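Uncharacterized protein (Bacteroides ovatus, PDB 3NQK) is of unknown function and joins an N-terminal domain of an E-set-related family to a C-terminal BT_3044-like domain with a curled antiparallel beta sheet. Local coordinates at residues K188-V193 and I206-D211; S198-A203 and K219-F224; E244-P249 and M272-F277. All coordinates share one frame; numbering follows the deposited sequence.

Contact 1: K188-V193 and I206-D211; sequences KRTGYV and INEDMD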
loop_
_atom_site.group_PDB
_atom_site.type_symbol
_atom_site.label_atom_id
_atom_site.label_comp_id
_atom_site.label_asym_id
_atom_site.label_seq_id
_atom_site.Cartn_x
_atom_site.Cartn_y
_atom_site.Cartn_z
ATOM N N LYS A 188 7.847 24.387 -16.822
ATOM C CA LYS A 188 8.162 22.980 -16.514
ATOM C C LYS A 188 8.742 22.209 -17.712
ATOM O O LYS A 188 8.487 22.552 -18.861
ATOM C CB LYS A 188 6.903 22.263 -16.040
ATOM C CG LYS A 188 5.889 22.012 -17.174
ATOM C CD LYS A 188 4.537 21.517 -16.646
ATOM C CE LYS A 188 3.497 21.394 -17.778
ATOM N NZ LYS A 188 2.160 21.008 -17.238
ATOM N N ARG A 189 9.478 21.133 -17.416
ATOM C CA ARG A 189 10.009 20.238 -18.437
ATOM C C ARG A 189 9.892 18.814 -17.938
ATOM O O ARG A 189 10.077 18.549 -16.743
ATOM C CB ARG A 189 11.482 20.546 -18.731
ATOM C CG ARG A 189 11.762 21.935 -19.324
ATOM C CD ARG A 189 11.120 22.108 -20.699
ATOM N NE ARG A 189 11.808 21.336 -21.737
ATOM C CZ ARG A 189 11.451 21.323 -23.016
ATOM N NH1 ARG A 189 10.396 22.005 -23.422
ATOM N NH2 ARG A 189 12.143 20.620 -23.887
ATOM N N THR A 190 9.612 17.886 -18.840
ATOM C CA THR A 190 9.415 16.515 -18.456
ATOM C C THR A 190 10.680 15.710 -18.605
ATOM O O THR A 190 11.334 15.740 -19.648
ATOM C CB THR A 190 8.321 15.863 -19.290
ATOM O OG1 THR A 190 7.135 16.670 -19.238
ATOM C CG2 THR A 190 8.010 14.446 -18.761
ATOM N N GLY A 191 11.055 15.023 -17.528
ATOM C CA GLY A 191 12.177 14.092 -17.545
ATOM C C GLY A 191 11.639 12.679 -17.647
ATOM O O GLY A 191 10.886 12.229 -16.775
ATOM N N TYR A 192 12.009 11.988 -18.724
ATOM C CA TYR A 192 11.478 10.657 -19.028
ATOM C C TYR A 192 12.458 9.574 -18.633
ATOM O O TYR A 192 13.643 9.760 -18.730
ATOM C CB TYR A 192 11.185 10.542 -20.527
ATOM C CG TYR A 192 10.266 11.624 -21.087
ATOM C CD1 TYR A 192 10.773 12.866 -21.479
ATOM C CD2 TYR A 192 8.910 11.384 -21.275
ATOM C CE1 TYR A 192 9.936 13.865 -22.032
ATOM C CE2 TYR A 192 8.054 12.381 -21.828
ATOM C CZ TYR A 192 8.588 13.611 -22.207
ATOM O OH TYR A 192 7.777 14.578 -22.755
ATOM N N VAL A 193 11.944 8.421 -18.235
ATOM C CA VAL A 193 12.789 7.323 -17.805
ATOM C C VAL A 193 13.579 6.728 -18.948
ATOM O O VAL A 193 13.057 6.535 -20.046
ATOM C CB VAL A 193 11.963 6.169 -17.217
ATOM C CG1 VAL A 193 12.780 4.871 -17.250
ATOM C CG2 VAL A 193 11.469 6.499 -15.791
ATOM N N ILE A 206 12.538 23.132 -26.652
ATOM C CA ILE A 206 11.976 22.328 -27.733
ATOM C C ILE A 206 10.609 21.770 -27.327
ATOM O O ILE A 206 10.441 21.234 -26.212
ATOM C CB ILE A 206 12.912 21.159 -28.096
ATOM C CG1 ILE A 206 14.142 21.675 -28.855
ATOM C CG2 ILE A 206 12.185 20.107 -28.917
ATOM C CD1 ILE A 206 13.838 22.303 -30.164
ATOM N N ASN A 207 9.631 21.908 -28.224
ATOM C CA ASN A 207 8.279 21.447 -27.961
ATOM C C ASN A 207 8.236 19.935 -27.783
ATOM O O ASN A 207 8.567 19.181 -28.701
ATOM C CB ASN A 207 7.347 21.869 -29.094
ATOM C CG ASN A 207 5.865 21.773 -28.713
ATOM O OD1 ASN A 207 5.407 20.787 -28.106
ATOM N ND2 ASN A 207 5.120 22.782 -29.072
ATOM N N GLU A 208 7.757 19.502 -26.615
ATOM C CA GLU A 208 7.702 18.074 -26.263
ATOM C C GLU A 208 6.625 17.321 -27.045
ATOM O O GLU A 208 6.534 16.103 -26.948
ATOM C CB GLU A 208 7.473 17.904 -24.731
ATOM C CG GLU A 208 8.550 18.648 -23.863
ATOM C CD GLU A 208 8.372 18.475 -22.343
ATOM O OE1 GLU A 208 7.235 18.285 -21.885
ATOM O OE2 GLU A 208 9.388 18.572 -21.612
ATOM N N ASP A 209 5.808 18.054 -27.814
ATOM C CA ASP A 209 4.722 17.450 -28.619
ATOM C C ASP A 209 4.963 17.678 -30.112
ATOM O O ASP A 209 4.058 17.601 -30.913
ATOM C CB ASP A 209 3.362 18.054 -28.224
ATOM C CG ASP A 209 2.924 17.661 -26.807
ATOM O OD1 ASP A 209 3.044 16.471 -26.444
ATOM O OD2 ASP A 209 2.406 18.537 -26.083
HETATM N N MSE A 210 6.187 17.986 -30.457
HETATM C CA MSE A 210 6.566 18.248 -31.832
HETATM C C MSE A 210 6.656 16.951 -32.623
HETATM O O MSE A 210 6.727 15.889 -32.054
HETATM C CB MSE A 210 7.923 18.980 -31.827
HETATM C CG MSE A 210 8.883 18.628 -32.931
HETATM SE SE MSE A 210 10.625 19.431 -32.616
HETATM C CE MSE A 210 10.053 21.287 -32.605
ATOM N N ASP A 211 6.607 17.055 -33.943
ATOM C CA ASP A 211 6.830 15.903 -34.835
ATOM C C ASP A 211 7.862 14.944 -34.211
ATOM O O ASP A 211 8.958 15.355 -33.863
ATOM C CB ASP A 211 7.324 16.416 -36.204
ATOM C CG ASP A 211 7.398 15.321 -37.269
ATOM O OD1 ASP A 211 7.948 14.230 -36.984
ATOM O OD2 ASP A 211 6.993 15.599 -38.420
HETATM O O HOH W 1 11.889 17.495 -21.534
HETATM O O HOH W 2 6.327 14.049 -25.167
#

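Contact 2: S198-A203 and K219-F224; sequences SIFFYA and KINVHF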
loop_
_atom_site.group_PDB
_atom_site.type_symbol
_atom_site.label_atom_id
_atom_site.label_comp_id
_atom_site.label_asym_id
_atom_site.label_seq_id
_atom_site.Cartn_x
_atom_site.Cartn_y
_atom_site.Cartn_z
ATOM N N SER A 198 18.720 6.805 -14.870
ATOM C CA SER A 198 18.936 7.714 -15.985
ATOM C C SER A 198 17.614 8.153 -16.562
ATOM O O SER A 198 16.657 7.400 -16.574
ATOM C CB SER A 198 19.784 7.042 -17.082
ATOM O OG SER A 198 21.019 6.563 -16.560
ATOM N N ILE A 199 17.568 9.382 -17.043
ATOM C CA ILE A 199 16.368 9.923 -17.652
ATOM C C ILE A 199 16.794 10.751 -18.819
ATOM O O ILE A 199 18.007 10.900 -19.067
ATOM C CB ILE A 199 15.593 10.816 -16.663
ATOM C CG1 ILE A 199 16.414 12.060 -16.304
ATOM C CG2 ILE A 199 15.227 10.026 -15.377
ATOM C CD1 ILE A 199 15.779 12.911 -15.187
ATOM N N PHE A 200 15.828 11.305 -19.561
ATOM C CA PHE A 200 16.173 12.262 -20.601
ATOM C C PHE A 200 15.182 13.384 -20.669
ATOM O O PHE A 200 14.046 13.240 -20.247
ATOM C CB PHE A 200 16.330 11.577 -21.989
ATOM C CG PHE A 200 15.014 11.237 -22.668
ATOM C CD1 PHE A 200 14.232 12.224 -23.228
ATOM C CD2 PHE A 200 14.594 9.923 -22.778
ATOM C CE1 PHE A 200 13.016 11.908 -23.834
ATOM C CE2 PHE A 200 13.383 9.610 -23.380
ATOM C CZ PHE A 200 12.598 10.603 -23.894
ATOM N N PHE A 201 15.663 14.534 -21.147
ATOM C CA PHE A 201 14.858 15.711 -21.387
ATOM C C PHE A 201 15.034 16.087 -22.834
ATOM O O PHE A 201 16.052 15.778 -23.427
ATOM C CB PHE A 201 15.369 16.916 -20.571
ATOM C CG PHE A 201 15.235 16.773 -19.110
ATOM C CD1 PHE A 201 14.079 17.158 -18.477
ATOM C CD2 PHE A 201 16.323 16.413 -18.340
ATOM C CE1 PHE A 201 13.971 17.081 -17.099
ATOM C CE2 PHE A 201 16.220 16.318 -16.968
ATOM C CZ PHE A 201 15.047 16.653 -16.347
ATOM N N TYR A 202 14.119 16.873 -23.360
ATOM C CA TYR A 202 14.332 17.466 -24.652
ATOM C C TYR A 202 15.059 18.817 -24.459
ATOM O O TYR A 202 14.728 19.593 -23.571
ATOM C CB TYR A 202 13.012 17.643 -25.396
ATOM C CG TYR A 202 12.361 16.335 -25.776
ATOM C CD1 TYR A 202 12.887 15.550 -26.785
ATOM C CD2 TYR A 202 11.218 15.884 -25.121
ATOM C CE1 TYR A 202 12.302 14.313 -27.133
ATOM C CE2 TYR A 202 10.623 14.655 -25.459
ATOM C CZ TYR A 202 11.177 13.876 -26.463
ATOM O OH TYR A 202 10.587 12.678 -26.821
ATOM N N ALA A 203 16.079 19.045 -25.263
ATOM C CA ALA A 203 16.908 20.229 -25.156
ATOM C C ALA A 203 16.110 21.539 -25.049
ATOM O O ALA A 203 15.124 21.763 -25.783
ATOM C CB ALA A 203 17.850 20.304 -26.363
ATOM N N LYS A 219 16.901 14.781 -27.695
ATOM C CA LYS A 219 16.980 14.096 -26.380
ATOM C C LYS A 219 18.349 14.293 -25.735
ATOM O O LYS A 219 19.368 14.161 -26.392
ATOM C CB LYS A 219 16.708 12.579 -26.528
ATOM C CG LYS A 219 15.258 12.213 -26.922
ATOM C CD LYS A 219 15.140 10.761 -27.486
ATOM C CE LYS A 219 14.539 9.780 -26.492
ATOM N NZ LYS A 219 14.239 8.454 -27.131
ATOM N N ILE A 220 18.356 14.602 -24.443
ATOM C CA ILE A 220 19.590 14.675 -23.670
ATOM C C ILE A 220 19.520 13.633 -22.560
ATOM O O ILE A 220 18.674 13.723 -21.686
ATOM C CB ILE A 220 19.769 16.051 -23.009
ATOM C CG1 ILE A 220 19.660 17.165 -24.030
ATOM C CG2 ILE A 220 21.113 16.126 -22.297
ATOM C CD1 ILE A 220 19.778 18.524 -23.423
ATOM N N ASN A 221 20.388 12.630 -22.619
ATOM C CA ASN A 221 20.413 11.584 -21.606
ATOM C C ASN A 221 21.138 12.077 -20.373
ATOM O O ASN A 221 22.207 12.674 -20.473
ATOM C CB ASN A 221 21.094 10.323 -22.141
ATOM C CG ASN A 221 20.307 9.662 -23.265
ATOM O OD1 ASN A 221 19.086 9.546 -23.197
ATOM N ND2 ASN A 221 21.011 9.235 -24.313
ATOM N N VAL A 222 20.557 11.827 -19.210
ATOM C CA VAL A 222 21.100 12.318 -17.959
ATOM C C VAL A 222 21.237 11.189 -16.951
ATOM O O VAL A 222 20.254 10.564 -16.573
ATOM C CB VAL A 222 20.190 13.387 -17.378
ATOM C CG1 VAL A 222 20.725 13.885 -16.052
ATOM C CG2 VAL A 222 20.046 14.523 -18.357
ATOM N N HIS A 223 22.451 10.937 -16.501
ATOM C CA HIS A 223 22.694 9.831 -15.582
ATOM C C HIS A 223 23.125 10.359 -14.231
ATOM O O HIS A 223 24.028 11.200 -14.137
ATOM C CB HIS A 223 23.748 8.894 -16.159
ATOM C CG HIS A 223 24.176 7.812 -15.224
ATOM N ND1 HIS A 223 23.335 6.795 -14.829
ATOM C CD2 HIS A 223 25.376 7.548 -14.661
ATOM C CE1 HIS A 223 23.990 5.974 -14.029
ATOM N NE2 HIS A 223 25.230 6.411 -13.909
ATOM N N PHE A 224 22.462 9.889 -13.180
ATOM C CA PHE A 224 22.760 10.347 -11.830
ATOM C C PHE A 224 23.814 9.468 -11.195
ATOM O O PHE A 224 23.598 8.291 -11.000
ATOM C CB PHE A 224 21.499 10.338 -10.986
ATOM C CG PHE A 224 20.526 11.380 -11.362
ATOM C CD1 PHE A 224 19.731 11.226 -12.462
ATOM C CD2 PHE A 224 20.397 12.519 -10.612
ATOM C CE1 PHE A 224 18.824 12.199 -12.819
ATOM C CE2 PHE A 224 19.461 13.502 -10.956
ATOM C CZ PHE A 224 18.689 13.341 -12.044
#

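Contact 3: E244-P249 and M272-F277; sequences ELIGTP and MFEYDF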
loop_
_atom_site.group_PDB
_atom_site.type_symbol
_atom_site.label_atom_id
_atom_site.label_comp_id
_atom_site.label_asym_id
_atom_site.label_seq_id
_atom_site.Cartn_x
_atom_site.Cartn_y
_atom_site.Cartn_z
ATOM N N GLU A 244 26.563 20.554 -26.540
ATOM C CA GLU A 244 27.872 20.784 -25.944
ATOM C C GLU A 244 27.725 21.157 -24.456
ATOM O O GLU A 244 27.181 22.201 -24.115
ATOM C CB GLU A 244 28.596 21.893 -26.706
ATOM C CG GLU A 244 30.114 21.919 -26.505
ATOM C CD GLU A 244 30.758 23.203 -27.069
ATOM O OE1 GLU A 244 30.084 23.911 -27.869
ATOM O OE2 GLU A 244 31.920 23.511 -26.689
ATOM N N LEU A 245 28.177 20.270 -23.584
ATOM C CA LEU A 245 28.087 20.489 -22.156
ATOM C C LEU A 245 29.117 21.525 -21.727
ATOM O O LEU A 245 30.254 21.508 -22.196
ATOM C CB LEU A 245 28.331 19.178 -21.423
ATOM C CG LEU A 245 28.095 19.180 -19.918
ATOM C CD1 LEU A 245 26.633 19.440 -19.601
ATOM C CD2 LEU A 245 28.566 17.845 -19.300
ATOM N N ILE A 246 28.720 22.425 -20.842
ATOM C CA ILE A 246 29.629 23.453 -20.327
ATOM C C ILE A 246 29.783 23.332 -18.801
ATOM O O ILE A 246 28.842 23.567 -18.052
ATOM C CB ILE A 246 29.120 24.850 -20.672
ATOM C CG1 ILE A 246 29.121 25.038 -22.184
ATOM C CG2 ILE A 246 29.989 25.952 -19.970
ATOM C CD1 ILE A 246 28.417 26.297 -22.638
ATOM N N GLY A 247 30.987 23.010 -18.355
ATOM C CA GLY A 247 31.238 22.804 -16.930
ATOM C C GLY A 247 30.932 21.366 -16.548
ATOM O O GLY A 247 31.037 20.450 -17.388
ATOM N N THR A 248 30.610 21.142 -15.277
ATOM C CA THR A 248 30.218 19.815 -14.829
ATOM C C THR A 248 28.898 19.933 -14.118
ATOM O O THR A 248 28.793 20.621 -13.118
ATOM C CB THR A 248 31.296 19.138 -13.895
ATOM O OG1 THR A 248 31.492 19.933 -12.734
ATOM C CG2 THR A 248 32.655 18.956 -14.638
ATOM N N PRO A 249 27.856 19.330 -14.684
ATOM C CA PRO A 249 26.545 19.443 -14.104
ATOM C C PRO A 249 26.457 18.714 -12.795
ATOM O O PRO A 249 27.121 17.693 -12.603
ATOM C CB PRO A 249 25.638 18.795 -15.153
ATOM C CG PRO A 249 26.504 17.881 -15.890
ATOM C CD PRO A 249 27.849 18.514 -15.908
HETATM N N MSE A 272 21.564 20.996 -11.704
HETATM C CA MSE A 272 22.203 22.254 -12.135
HETATM C C MSE A 272 23.127 22.002 -13.316
HETATM O O MSE A 272 23.982 21.133 -13.270
HETATM C CB MSE A 272 22.977 22.861 -10.973
HETATM C CG MSE A 272 22.079 23.368 -9.854
HETATM SE SE MSE A 272 22.920 23.298 -8.108
HETATM C CE MSE A 272 22.383 21.493 -7.532
ATOM N N PHE A 273 22.972 22.791 -14.361
ATOM C CA PHE A 273 23.628 22.501 -15.610
ATOM C C PHE A 273 23.716 23.708 -16.494
ATOM O O PHE A 273 23.050 24.704 -16.270
ATOM C CB PHE A 273 22.836 21.434 -16.336
ATOM C CG PHE A 273 21.389 21.788 -16.518
ATOM C CD1 PHE A 273 20.459 21.446 -15.565
ATOM C CD2 PHE A 273 20.980 22.532 -17.597
ATOM C CE1 PHE A 273 19.141 21.795 -15.716
ATOM C CE2 PHE A 273 19.646 22.883 -17.755
ATOM C CZ PHE A 273 18.736 22.516 -16.821
ATOM N N GLU A 274 24.485 23.572 -17.557
ATOM C CA GLU A 274 24.648 24.619 -18.532
ATOM C C GLU A 274 25.138 23.993 -19.804
ATOM O O GLU A 274 26.063 23.210 -19.778
ATOM C CB GLU A 274 25.648 25.648 -18.028
ATOM C CG GLU A 274 25.922 26.803 -19.015
ATOM C CD GLU A 274 26.692 27.978 -18.368
ATOM O OE1 GLU A 274 27.412 27.755 -17.350
ATOM O OE2 GLU A 274 26.565 29.115 -18.879
ATOM N N TYR A 275 24.485 24.290 -20.922
ATOM C CA TYR A 275 24.906 23.711 -22.213
ATOM C C TYR A 275 24.501 24.549 -23.405
ATOM O O TYR A 275 23.692 25.460 -23.298
ATOM C CB TYR A 275 24.344 22.291 -22.376
ATOM C CG TYR A 275 22.813 22.192 -22.384
ATOM C CD1 TYR A 275 22.080 22.456 -23.528
ATOM C CD2 TYR A 275 22.128 21.756 -21.264
ATOM C CE1 TYR A 275 20.671 22.334 -23.532
ATOM C CE2 TYR A 275 20.752 21.633 -21.255
ATOM C CZ TYR A 275 20.023 21.914 -22.386
ATOM O OH TYR A 275 18.630 21.772 -22.351
ATOM N N ASP A 276 25.079 24.223 -24.548
ATOM C CA ASP A 276 24.693 24.827 -25.806
ATOM C C ASP A 276 24.045 23.782 -26.658
ATOM O O ASP A 276 24.397 22.601 -26.563
ATOM C CB ASP A 276 25.926 25.344 -26.564
ATOM C CG ASP A 276 26.468 26.639 -26.007
ATOM O OD1 ASP A 276 25.693 27.405 -25.390
ATOM O OD2 ASP A 276 27.673 26.916 -26.242
ATOM N N PHE A 277 23.131 24.213 -27.533
ATOM C CA PHE A 277 22.612 23.359 -28.604
ATOM C C PHE A 277 21.980 24.201 -29.679
ATOM O O PHE A 277 21.827 25.403 -29.527
ATOM C CB PHE A 277 21.611 22.360 -28.069
ATOM C CG PHE A 277 20.225 22.892 -27.950
ATOM C CD1 PHE A 277 19.865 23.687 -26.876
ATOM C CD2 PHE A 277 19.252 22.532 -28.870
ATOM C CE1 PHE A 277 18.557 24.161 -26.744
ATOM C CE2 PHE A 277 17.943 23.013 -28.752
ATOM C CZ PHE A 277 17.601 23.822 -27.690
#

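Contact 1: K188-V193 and I206-D211
Glu208 reaches out of the loop 206-211 and sets its carboxylate against Thr190, in the middle of strand 188-193. OE2 of Glu208 takes the amide of Thr190, 2.9 Å from Thr190 N, through its syn lone pair and almost dead straight (178° at the hydrogen). The second oxygen, Glu208 OE1, accepts from Thr190 OG1 at 3.1 Å, again on the syn side but from outside the carboxylate plane. One threonine can serve both oxygens because its hydroxyl stands beside its own backbone N (chi1 -53°).

Arg189 closes this tight end. Its chain bends twice, and the guanidinium grips a single oxygen end-on: Arg189 NH1 and Arg189 NH2 each lie 2.9 Å from Ile206 O, which sits in the guanidinium plane. NH2 also bonds to Tyr202 O. Glu208 OE2 lies over the centre of one guanidinium face, so the long salt bridge to Arg189 NE (3.7 Å) is electrostatic only, with no N-H aimed at the oxygen.

Near Tyr192 the fit is looser and water does the work. Tyr192 OH stays 3.8 Å from Glu208 OE1, and a water links that hydroxyl to Glu208 O instead. Another water donates to both Thr190 O and Glu208 OE2. Beyond Glu208 the exposed Asn207 and Asp209 belong to the loop's own folding: Asn207 OD1 accepts from Asp209 N. An inner sheet strand thus holds, through Glu208 and Arg189, a loop built on an Asx turn and a type I turn, 207-210, leading to Asp211 at the N-cap of helix 212-215.

Contact 2: S198-A203 and K219-F224
Strands 198-202 and 219-224 run antiparallel, their short axes 151° apart, with Ile199-Val222 and Phe201-Ile220 as hydrogen-bonded pairs and Ser198-His223, Phe200-Asn221 and Tyr202-Lys219 as the non-hydrogen-bonded pairs between and beside them. Val222 N lies 2.7 Å from Ile199 O, and Ile199 N returns the bond to Val222 O at 3.0 Å; Phe201 and Ile220 are bonded likewise in both directions.

On the face carrying Phe200 and Tyr202, Lys219 does most of the touching. Its CE sits over one face of the Phe200 ring, 3.5 Å from the centroid, in a CH-pi contact. A kink at chi3 (104°) helps bring the chain across the ring, and NZ adds an off-centre cation-pi contact before forming a salt bridge with Asp120, from the N-terminal half of the chain. Nearer the backbone, Lys219 CG runs alongside Tyr202, 3.6 Å from Tyr202 CE1. Phe200 CE1 in turn lies over the Tyr202 ring, while Tyr192 of the preceding strand stacks on Phe200. At the far end of this same face the imidazole of His223 donates from ND1 to Ser198 OG at 2.9 Å, the hydroxyl lying slightly out of the ring plane.

These two strands are the middle of an antiparallel run, 188-193, 198-202, 219-224 and 230-234, neighbours in the sheet in chain order and part of its curled ten-strand whole.

The other face is apolar. Ile199 CD1 meets the edge of the Phe224 ring, 3.9 Å from Phe224 CE1, and Val222 CG2 comes up to the edge of Phe201. Ile220 CD1 packs on Ala203. Strand 264-279 covers this side, with Ile271 against Phe201 and Phe224 and Tyr275 against Ile220.

Contact 3: E244-P249 and M272-F277
Ile246 lies across two acidic side chains of strand 264-279, its branches divided between them. CG2 of Ile246 faces the carboxylate of Glu274, 4.1 Å from Glu274 OE1, while the longer arm carries Ile246 CD1 to 3.7 Å from Asp276 OD2. Both side chains cross that of the isoleucine at a slant. The carboxylates find their charge partner outside the hairpin: Arg295 of strand 292-307 takes Asp276 OD1 through NE and Glu274 OE2 through NH1, and Ile246 also packs on that arginine, covering the ionic group with hydrocarbon.

Glu244 lies side by side with Asp276, pointing the same way, with the two carboxylate planes turned 71° apart. Glu244 OE1 and Asp276 OD2 come within 4.2 Å, a like-charge approach that Arg295 probably eases. Their backbones are tied in both directions, Asp276 N lying 2.9 Å from Glu244 O, and Ile246 N continues the ladder to Glu274 O at 3.0 Å.

Tyr275 and Phe273 take the opposite face from the acids. With CG of Tyr275 between its backbone N and carbonyl carbon (chi1 62°), the ring swings away from 244-249, and its hydroxyl bonds to Gly204 N. Phe273 turns away likewise, so that Pro249 CB meets just its CB, 4.0 Å off; Met232 of strand 230-234 touches Pro249, Phe273 and Tyr275.

Between Ile246 and Pro249 the pairing shifts by two residues. Gly247, with a positive phi of 87°, and Thr248 loop outward, and pairing resumes beyond, where Thr250 bonds to Met272. What results is a long antiparallel beta hairpin, 244-257 with 264-279, whose first strand is interrupted by a short outward loop.

All three contacts belong to the curled sheet of the C-terminal half, but at different depths. Contact 2 is buried and regular, strand on strand with aromatic and aliphatic packing. Contact 1 lies next to it, strand 188-193 being the sheet neighbour of 198-202 through the bond between Tyr192 O and Phe200 N, yet it ties a loop to a strand with charges, polar bonds and water. Contact 3 lies farther from the chain's centre and is only partly buried, with acidic groups on one face and aromatic ones on the other. From that aromatic face Phe277 reaches both neighbours, packing on Ala203 of contact 2 and Ile206 of contact 1.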